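Local coordinates for putative Fe-S biosynthesis protein (Lactobacillus salivarius, PDB 2P2E), which is of unknown function but probably takes part in iron-sulphur cluster biosynthesis, at residues Y18-D32 / C43-D57. Sequence-based numbering, arbitrary orientation.
Sequences YTDDSNAVLLLDFDD and CSLNSDFRILVVSKD
Arg-50 and Asp-29 face each other as a hydrogen-bonded pair in an antiparallel beta ladder, strand 24-30 against strand 49-55, and show how cross-strand neighbours can share one buried charge pair. The guanidinium comes side-on: NE of Arg-50 lies 2.8 Å from OD2 of Asp-29 and meets its anti lone pair, while NH2 reaches the same oxygen at 3.1 Å, the oxygen lying close to the guanidinium plane. OD2 of Asp-31 lies 3.7 Å above the centre of one guanidinium face, while the salt bridge from its OD1 to NH2 is long, and no N-H points at that oxygen; CG of Leu-52 lies over the opposite face, toward its rim. CG of Arg-50 sits between the backbone N and carbonyl carbon (chi1 62°) and the chain then runs extended, which carries the head across to Asp-29. With an alanine in its place, OD2 of Asp-29 would probably lose both these N-H donors, and Asp-31 the positive charge beside it. On the face that carries Leu-28 and Phe-30, apolar groups meet: CD1 of Leu-28 packs 3.6 Å from CD1 of Ile-51, and Phe-30 turns its edge to the face of Phe-49 in a T-shaped pair, planes 63° apart. In the second shell, strands 75-77 and 108-118 flank the ladder within the mixed sheet, Val-42 O accepts a hydrogen bond from NH1 of Arg-50, and Tyr-64 OH is hydrogen-bonded to OD1 of Asp-29.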
ATOM      1  N   TYR A  18      10.119   0.825   7.777  1.00 22.84           N
ATOM      2  CA  TYR A  18      10.069  -0.056   6.613  1.00 21.01           C
ATOM      3  C   TYR A  18      10.845   0.535   5.437  1.00 20.89           C
ATOM      4  O   TYR A  18      11.627  -0.160   4.797  1.00 21.60           O
ATOM      5  CB  TYR A  18       8.617  -0.309   6.203  1.00 20.59           C
ATOM      6  CG  TYR A  18       7.750  -0.854   7.313  1.00 18.95           C
ATOM      7  CD1 TYR A  18       7.945  -2.140   7.814  1.00 19.22           C
ATOM      8  CD2 TYR A  18       6.736  -0.085   7.861  1.00 17.96           C
ATOM      9  CE1 TYR A  18       7.148  -2.644   8.838  1.00 18.05           C
ATOM     10  CE2 TYR A  18       5.936  -0.572   8.883  1.00 18.50           C
ATOM     11  CZ  TYR A  18       6.145  -1.851   9.367  1.00 19.84           C
ATOM     12  OH  TYR A  18       5.356  -2.318  10.389  1.00 20.82           O
ATOM     13  N   THR A  19      10.641   1.818   5.152  1.00 19.98           N
ATOM     14  CA  THR A  19      11.364   2.434   4.050  1.00 20.45           C
ATOM     15  C   THR A  19      12.862   2.397   4.320  1.00 21.07           C
ATOM     16  O   THR A  19      13.657   2.510   3.386  1.00 21.87           O
ATOM     17  CB  THR A  19      10.936   3.911   3.794  1.00 20.72           C
ATOM     18  OG1 THR A  19      10.904   4.633   5.029  1.00 20.61           O
ATOM     19  CG2 THR A  19       9.578   3.968   3.116  1.00 18.13           C
ATOM     20  N   ASP A  20      13.239   2.245   5.592  1.00 21.43           N
ATOM     21  CA  ASP A  20      14.650   2.183   5.972  1.00 21.91           C
ATOM     22  C   ASP A  20      15.288   0.846   5.619  1.00 22.25           C
ATOM     23  O   ASP A  20      16.511   0.712   5.661  1.00 23.88           O
ATOM     24  CB  ASP A  20      14.843   2.442   7.473  1.00 22.34           C
ATOM     25  CG  ASP A  20      14.777   3.920   7.834  1.00 21.96           C
ATOM     26  OD1 ASP A  20      15.011   4.765   6.953  1.00 21.71           O
ATOM     27  OD2 ASP A  20      14.505   4.232   9.010  1.00 24.03           O
ATOM     28  N   ASP A  21      14.466  -0.141   5.276  1.00 22.86           N
ATOM     29  CA  ASP A  21      14.981  -1.453   4.898  1.00 24.40           C
ATOM     30  C   ASP A  21      15.312  -1.492   3.404  1.00 24.87           C
ATOM     31  O   ASP A  21      14.426  -1.696   2.583  1.00 25.28           O
ATOM     32  CB  ASP A  21      13.955  -2.548   5.193  1.00 24.72           C
ATOM     33  CG  ASP A  21      14.521  -3.948   4.998  1.00 25.43           C
ATOM     34  OD1 ASP A  21      15.550  -4.101   4.304  1.00 25.46           O
ATOM     35  OD2 ASP A  21      13.933  -4.901   5.537  1.00 25.36           O
ATOM     36  N   SER A  22      16.583  -1.310   3.063  1.00 25.55           N
ATOM     37  CA  SER A  22      17.027  -1.338   1.672  1.00 26.80           C
ATOM     38  C   SER A  22      16.441  -2.531   0.919  1.00 27.57           C
ATOM     39  O   SER A  22      16.186  -2.459  -0.285  1.00 26.83           O
ATOM     40  CB  SER A  22      18.552  -1.438   1.609  1.00 26.33           C
ATOM     41  OG  SER A  22      19.160  -0.382   2.319  1.00 29.69           O
ATOM     42  N   ASN A  23      16.239  -3.624   1.647  1.00 27.94           N
ATOM     43  CA  ASN A  23      15.721  -4.860   1.079  1.00 29.16           C
ATOM     44  C   ASN A  23      14.188  -4.900   1.099  1.00 29.11           C
ATOM     45  O   ASN A  23      13.578  -5.939   0.811  1.00 28.68           O
ATOM     46  CB  ASN A  23      16.282  -6.045   1.875  1.00 30.84           C
ATOM     47  CG  ASN A  23      16.563  -7.257   1.004  1.00 33.80           C
ATOM     48  OD1 ASN A  23      15.897  -8.300   1.117  1.00 34.07           O
ATOM     49  ND2 ASN A  23      17.557  -7.129   0.125  1.00 34.07           N
ATOM     50  N   ALA A  24      13.570  -3.771   1.429  1.00 27.30           N
ATOM     51  CA  ALA A  24      12.118  -3.718   1.502  1.00 25.60           C
ATOM     52  C   ALA A  24      11.434  -2.975   0.356  1.00 24.11           C
ATOM     53  O   ALA A  24      11.943  -1.968  -0.145  1.00 23.38           O
ATOM     54  CB  ALA A  24      11.697  -3.115   2.826  1.00 26.57           C
ATOM     55  N   VAL A  25      10.267  -3.492  -0.022  1.00 22.08           N
ATOM     56  CA  VAL A  25       9.432  -2.956  -1.088  1.00 20.98           C
ATOM     57  C   VAL A  25       8.007  -2.777  -0.552  1.00 20.39           C
ATOM     58  O   VAL A  25       7.510  -3.597   0.209  1.00 19.50           O
ATOM     59  CB  VAL A  25       9.400  -3.921  -2.306  1.00 22.04           C
ATOM     60  CG1 VAL A  25       8.395  -3.445  -3.345  1.00 21.15           C
ATOM     61  CG2 VAL A  25      10.779  -4.019  -2.920  1.00 21.50           C
ATOM     62  N   LEU A  26       7.354  -1.691  -0.949  1.00 20.90           N
ATOM     63  CA  LEU A  26       5.995  -1.410  -0.507  1.00 19.09           C
ATOM     64  C   LEU A  26       4.957  -1.737  -1.561  1.00 18.40           C
ATOM     65  O   LEU A  26       5.150  -1.471  -2.749  1.00 18.38           O
ATOM     66  CB  LEU A  26       5.858   0.058  -0.123  1.00 18.37           C
ATOM     67  CG  LEU A  26       6.592   0.468   1.147  1.00 18.77           C
ATOM     68  CD1 LEU A  26       6.428   1.937   1.383  1.00 15.97           C
ATOM     69  CD2 LEU A  26       6.037  -0.309   2.311  1.00 18.43           C
ATOM     70  N   LEU A  27       3.847  -2.306  -1.112  1.00 17.05           N
ATOM     71  CA  LEU A  27       2.777  -2.653  -2.015  1.00 17.69           C
ATOM     72  C   LEU A  27       1.444  -2.093  -1.553  1.00 18.63           C
ATOM     73  O   LEU A  27       1.105  -2.152  -0.370  1.00 20.12           O
ATOM     74  CB  LEU A  27       2.645  -4.165  -2.128  1.00 15.30           C
ATOM     75  CG  LEU A  27       3.891  -4.986  -2.422  1.00 14.70           C
ATOM     76  CD1 LEU A  27       3.479  -6.448  -2.448  1.00 14.07           C
ATOM     77  CD2 LEU A  27       4.520  -4.577  -3.742  1.00 13.58           C
ATOM     78  N   LEU A  28       0.696  -1.530  -2.491  1.00 19.08           N
ATOM     79  CA  LEU A  28      -0.635  -1.041  -2.194  1.00 19.17           C
ATOM     80  C   LEU A  28      -1.462  -2.193  -2.737  1.00 20.65           C
ATOM     81  O   LEU A  28      -1.747  -2.269  -3.929  1.00 20.54           O
ATOM     82  CB  LEU A  28      -0.933   0.237  -2.959  1.00 18.80           C
ATOM     83  CG  LEU A  28      -2.344   0.777  -2.742  1.00 20.52           C
ATOM     84  CD1 LEU A  28      -2.653   0.937  -1.254  1.00 18.65           C
ATOM     85  CD2 LEU A  28      -2.450   2.104  -3.443  1.00 21.73           C
ATOM     86  N   ASP A  29      -1.815  -3.109  -1.850  1.00 21.16           N
ATOM     87  CA  ASP A  29      -2.555  -4.292  -2.230  1.00 23.14           C
ATOM     88  C   ASP A  29      -4.065  -4.167  -2.206  1.00 23.86           C
ATOM     89  O   ASP A  29      -4.637  -3.493  -1.356  1.00 25.11           O
ATOM     90  CB  ASP A  29      -2.118  -5.456  -1.329  1.00 25.49           C
ATOM     91  CG  ASP A  29      -2.907  -6.725  -1.576  1.00 27.45           C
ATOM     92  OD1 ASP A  29      -2.973  -7.163  -2.744  1.00 28.39           O
ATOM     93  OD2 ASP A  29      -3.451  -7.291  -0.601  1.00 29.86           O
ATOM     94  N   PHE A  30      -4.701  -4.809  -3.177  1.00 25.10           N
ATOM     95  CA  PHE A  30      -6.149  -4.852  -3.236  1.00 25.15           C
ATOM     96  C   PHE A  30      -6.410  -6.289  -2.787  1.00 25.44           C
ATOM     97  O   PHE A  30      -6.155  -7.246  -3.516  1.00 24.22           O
ATOM     98  CB  PHE A  30      -6.661  -4.621  -4.654  1.00 25.76           C
ATOM     99  CG  PHE A  30      -8.125  -4.347  -4.709  1.00 26.00           C
ATOM    100  CD1 PHE A  30      -8.659  -3.258  -4.024  1.00 27.58           C
ATOM    101  CD2 PHE A  30      -8.983  -5.195  -5.395  1.00 26.32           C
ATOM    102  CE1 PHE A  30     -10.028  -3.019  -4.010  1.00 26.69           C
ATOM    103  CE2 PHE A  30     -10.354  -4.968  -5.390  1.00 25.88           C
ATOM    104  CZ  PHE A  30     -10.876  -3.875  -4.694  1.00 26.84           C
ATOM    105  N   ASP A  31      -6.888  -6.417  -1.558  1.00 26.21           N
ATOM    106  CA  ASP A  31      -7.143  -7.701  -0.930  1.00 27.15           C
ATOM    107  C   ASP A  31      -8.303  -8.450  -1.544  1.00 27.82           C
ATOM    108  O   ASP A  31      -9.415  -8.368  -1.047  1.00 28.97           O
ATOM    109  CB  ASP A  31      -7.412  -7.478   0.552  1.00 27.59           C
ATOM    110  CG  ASP A  31      -7.237  -8.725   1.351  1.00 28.76           C
ATOM    111  OD1 ASP A  31      -7.036  -9.785   0.726  1.00 31.03           O
ATOM    112  OD2 ASP A  31      -7.296  -8.651   2.596  1.00 29.13           O
ATOM    113  N   ASP A  32      -8.048  -9.196  -2.611  1.00 28.64           N
ATOM    114  CA  ASP A  32      -9.112  -9.933  -3.281  1.00 29.45           C
ATOM    115  C   ASP A  32      -8.742 -11.391  -3.521  1.00 30.49           C
ATOM    116  O   ASP A  32      -9.468 -12.130  -4.187  1.00 30.91           O
ATOM    117  CB  ASP A  32      -9.447  -9.262  -4.614  1.00 28.68           C
ATOM    118  CG  ASP A  32      -8.217  -9.025  -5.468  1.00 29.26           C
ATOM    119  OD1 ASP A  32      -7.164  -9.627  -5.175  1.00 30.01           O
ATOM    120  OD2 ASP A  32      -8.305  -8.245  -6.437  1.00 28.81           O
ATOM    121  N   CYS A  43      -5.518 -12.818   5.148  1.00 46.29           N
ATOM    122  CA  CYS A  43      -6.250 -12.319   3.995  1.00 46.49           C
ATOM    123  C   CYS A  43      -7.720 -12.082   4.267  1.00 45.95           C
ATOM    124  O   CYS A  43      -8.502 -13.018   4.427  1.00 46.60           O
ATOM    125  CB  CYS A  43      -6.101 -13.281   2.809  1.00 47.23           C
ATOM    126  SG  CYS A  43      -4.920 -12.685   1.579  1.00 52.78           S
ATOM    127  N   SER A  44      -8.092 -10.817   4.328  1.00 45.00           N
ATOM    128  CA  SER A  44      -9.474 -10.452   4.551  1.00 44.39           C
ATOM    129  C   SER A  44      -9.896 -10.194   3.117  1.00 44.76           C
ATOM    130  O   SER A  44      -9.821  -9.065   2.626  1.00 46.34           O
ATOM    131  CB  SER A  44      -9.528  -9.174   5.382  1.00 43.74           C
ATOM    132  OG  SER A  44      -8.434  -9.139   6.290  1.00 43.96           O
ATOM    133  N   LEU A  45     -10.309 -11.248   2.428  1.00 43.50           N
ATOM    134  CA  LEU A  45     -10.691 -11.117   1.034  1.00 42.63           C
ATOM    135  C   LEU A  45     -11.929 -10.268   0.789  1.00 42.64           C
ATOM    136  O   LEU A  45     -12.814 -10.665   0.036  1.00 42.82           O
ATOM    137  CB  LEU A  45     -10.878 -12.506   0.425  1.00 42.02           C
ATOM    138  CG  LEU A  45      -9.694 -13.439   0.701  1.00 42.56           C
ATOM    139  CD1 LEU A  45     -10.021 -14.820   0.169  1.00 43.70           C
ATOM    140  CD2 LEU A  45      -8.411 -12.908   0.059  1.00 41.98           C
ATOM    141  N   ASN A  46     -11.996  -9.094   1.410  1.00 41.56           N
ATOM    142  CA  ASN A  46     -13.143  -8.216   1.215  1.00 40.50           C
ATOM    143  C   ASN A  46     -12.825  -7.136   0.177  1.00 39.63           C
ATOM    144  O   ASN A  46     -13.428  -6.060   0.163  1.00 38.89           O
ATOM    145  CB  ASN A  46     -13.533  -7.572   2.536  1.00 42.22           C
ATOM    146  CG  ASN A  46     -12.431  -6.721   3.103  1.00 44.48           C
ATOM    147  OD1 ASN A  46     -11.305  -7.193   3.318  1.00 44.00           O
ATOM    148  ND2 ASN A  46     -12.741  -5.446   3.357  1.00 47.18           N
ATOM    149  N   SER A  47     -11.880  -7.449  -0.703  1.00 38.52           N
ATOM    150  CA  SER A  47     -11.457  -6.533  -1.751  1.00 37.26           C
ATOM    151  C   SER A  47     -11.328  -5.110  -1.221  1.00 36.01           C
ATOM    152  O   SER A  47     -12.076  -4.206  -1.600  1.00 35.23           O
ATOM    153  CB  SER A  47     -12.434  -6.592  -2.928  1.00 38.25           C
ATOM    154  OG  SER A  47     -13.765  -6.428  -2.479  1.00 41.76           O
ATOM    155  N   ASP A  48     -10.362  -4.931  -0.323  1.00 33.60           N
ATOM    156  CA  ASP A  48     -10.091  -3.636   0.265  1.00 29.93           C
ATOM    157  C   ASP A  48      -8.615  -3.317   0.170  1.00 27.35           C
ATOM    158  O   ASP A  48      -7.799  -4.208  -0.039  1.00 28.40           O
ATOM    159  CB  ASP A  48     -10.527  -3.623   1.717  1.00 30.84           C
ATOM    160  CG  ASP A  48     -11.665  -2.685   1.946  1.00 33.11           C
ATOM    161  OD1 ASP A  48     -12.056  -2.016   0.964  1.00 32.88           O
ATOM    162  OD2 ASP A  48     -12.162  -2.612   3.094  1.00 35.91           O
ATOM    163  N   PHE A  49      -8.277  -2.045   0.327  1.00 24.10           N
ATOM    164  CA  PHE A  49      -6.892  -1.593   0.257  1.00 21.19           C
ATOM    165  C   PHE A  49      -6.119  -1.779   1.537  1.00 19.64           C
ATOM    166  O   PHE A  49      -6.652  -1.609   2.619  1.00 20.83           O
ATOM    167  CB  PHE A  49      -6.842  -0.118  -0.094  1.00 19.94           C
ATOM    168  CG  PHE A  49      -7.123   0.164  -1.518  1.00 17.41           C
ATOM    169  CD1 PHE A  49      -6.232  -0.235  -2.496  1.00 17.74           C
ATOM    170  CD2 PHE A  49      -8.267   0.845  -1.887  1.00 16.71           C
ATOM    171  CE1 PHE A  49      -6.477   0.044  -3.832  1.00 17.65           C
ATOM    172  CE2 PHE A  49      -8.517   1.125  -3.216  1.00 17.22           C
ATOM    173  CZ  PHE A  49      -7.621   0.727  -4.188  1.00 17.19           C
ATOM    174  N   ARG A  50      -4.846  -2.111   1.404  1.00 17.94           N
ATOM    175  CA  ARG A  50      -3.992  -2.282   2.562  1.00 18.08           C
ATOM    176  C   ARG A  50      -2.544  -2.217   2.098  1.00 18.36           C
ATOM    177  O   ARG A  50      -2.254  -2.456   0.928  1.00 17.98           O
ATOM    178  CB  ARG A  50      -4.267  -3.623   3.230  1.00 17.24           C
ATOM    179  CG  ARG A  50      -3.967  -4.784   2.336  1.00 19.49           C
ATOM    180  CD  ARG A  50      -4.017  -6.096   3.077  1.00 19.15           C
ATOM    181  NE  ARG A  50      -3.828  -7.204   2.154  1.00 19.42           N
ATOM    182  CZ  ARG A  50      -3.629  -8.459   2.529  1.00 23.06           C
ATOM    183  NH1 ARG A  50      -3.590  -8.773   3.816  1.00 24.34           N
ATOM    184  NH2 ARG A  50      -3.462  -9.402   1.617  1.00 24.12           N
ATOM    185  N   ILE A  51      -1.638  -1.880   3.005  1.00 18.36           N
ATOM    186  CA  ILE A  51      -0.225  -1.807   2.658  1.00 19.65           C
ATOM    187  C   ILE A  51       0.519  -3.063   3.053  1.00 20.81           C
ATOM    188  O   ILE A  51       0.449  -3.502   4.196  1.00 21.33           O
ATOM    189  CB  ILE A  51       0.487  -0.641   3.351  1.00 21.01           C
ATOM    190  CG1 ILE A  51      -0.264   0.651   3.079  1.00 21.43           C
ATOM    191  CG2 ILE A  51       1.912  -0.527   2.845  1.00 18.11           C
ATOM    192  CD1 ILE A  51      -0.520   0.878   1.637  1.00 25.83           C
ATOM    193  N   LEU A  52       1.238  -3.633   2.098  1.00 21.18           N
ATOM    194  CA  LEU A  52       2.020  -4.829   2.350  1.00 22.56           C
ATOM    195  C   LEU A  52       3.481  -4.492   2.172  1.00 23.34           C
ATOM    196  O   LEU A  52       3.838  -3.721   1.283  1.00 24.46           O
ATOM    197  CB  LEU A  52       1.665  -5.929   1.352  1.00 23.31           C
ATOM    198  CG  LEU A  52       0.426  -6.798   1.524  1.00 24.68           C
ATOM    199  CD1 LEU A  52      -0.755  -5.960   1.977  1.00 27.64           C
ATOM    200  CD2 LEU A  52       0.137  -7.489   0.199  1.00 23.85           C
ATOM    201  N   VAL A  53       4.325  -5.054   3.024  1.00 23.66           N
ATOM    202  CA  VAL A  53       5.750  -4.844   2.893  1.00 22.81           C
ATOM    203  C   VAL A  53       6.371  -6.223   2.746  1.00 22.31           C
ATOM    204  O   VAL A  53       6.147  -7.129   3.555  1.00 18.80           O
ATOM    205  CB  VAL A  53       6.337  -4.078   4.096  1.00 22.89           C
ATOM    206  CG1 VAL A  53       5.778  -4.616   5.362  1.00 26.10           C
ATOM    207  CG2 VAL A  53       7.861  -4.189   4.104  1.00 23.32           C
ATOM    208  N   VAL A  54       7.124  -6.364   1.664  1.00 23.15           N
ATOM    209  CA  VAL A  54       7.796  -7.596   1.315  1.00 24.93           C
ATOM    210  C   VAL A  54       9.264  -7.297   1.120  1.00 27.09           C
ATOM    211  O   VAL A  54       9.691  -6.155   1.262  1.00 27.89           O
ATOM    212  CB  VAL A  54       7.264  -8.139  -0.009  1.00 23.04           C
ATOM    213  CG1 VAL A  54       5.796  -8.457   0.110  1.00 22.57           C
ATOM    214  CG2 VAL A  54       7.496  -7.113  -1.095  1.00 20.99           C
ATOM    215  N   SER A  55      10.026  -8.336   0.780  1.00 29.96           N
ATOM    216  CA  SER A  55      11.454  -8.211   0.518  1.00 31.04           C
ATOM    217  C   SER A  55      11.650  -8.327  -0.984  1.00 32.51           C
ATOM    218  O   SER A  55      10.810  -8.884  -1.694  1.00 32.06           O
ATOM    219  CB  SER A  55      12.236  -9.319   1.217  1.00 30.81           C
ATOM    220  OG  SER A  55      12.018  -9.304   2.614  1.00 31.36           O
ATOM    221  N   LYS A  56      12.768  -7.811  -1.469  1.00 34.81           N
ATOM    222  CA  LYS A  56      13.045  -7.848  -2.891  1.00 36.85           C
ATOM    223  C   LYS A  56      13.265  -9.256  -3.420  1.00 38.54           C
ATOM    224  O   LYS A  56      13.522  -9.433  -4.607  1.00 39.32           O
ATOM    225  CB  LYS A  56      14.247  -6.959  -3.195  1.00 36.12           C
ATOM    226  CG  LYS A  56      14.002  -5.513  -2.790  1.00 36.32           C
ATOM    227  CD  LYS A  56      15.176  -4.602  -3.120  1.00 36.32           C
ATOM    228  CE  LYS A  56      14.831  -3.143  -2.840  1.00 35.66           C
ATOM    229  NZ  LYS A  56      16.033  -2.256  -2.985  1.00 38.03           N
ATOM    230  N   ASP A  57      13.154 -10.259  -2.556  1.00 40.77           N
ATOM    231  CA  ASP A  57      13.341 -11.638  -3.004  1.00 42.77           C
ATOM    232  C   ASP A  57      12.016 -12.354  -3.289  1.00 43.19           C
ATOM    233  O   ASP A  57      11.963 -13.281  -4.101  1.00 44.39           O
ATOM    234  CB  ASP A  57      14.154 -12.444  -1.975  1.00 44.26           C
ATOM    235  CG  ASP A  57      13.614 -12.308  -0.560  1.00 45.51           C
ATOM    236  OD1 ASP A  57      13.923 -11.293   0.097  1.00 46.74           O
ATOM    237  OD2 ASP A  57      12.873 -13.211  -0.105  1.00 47.01           O
TER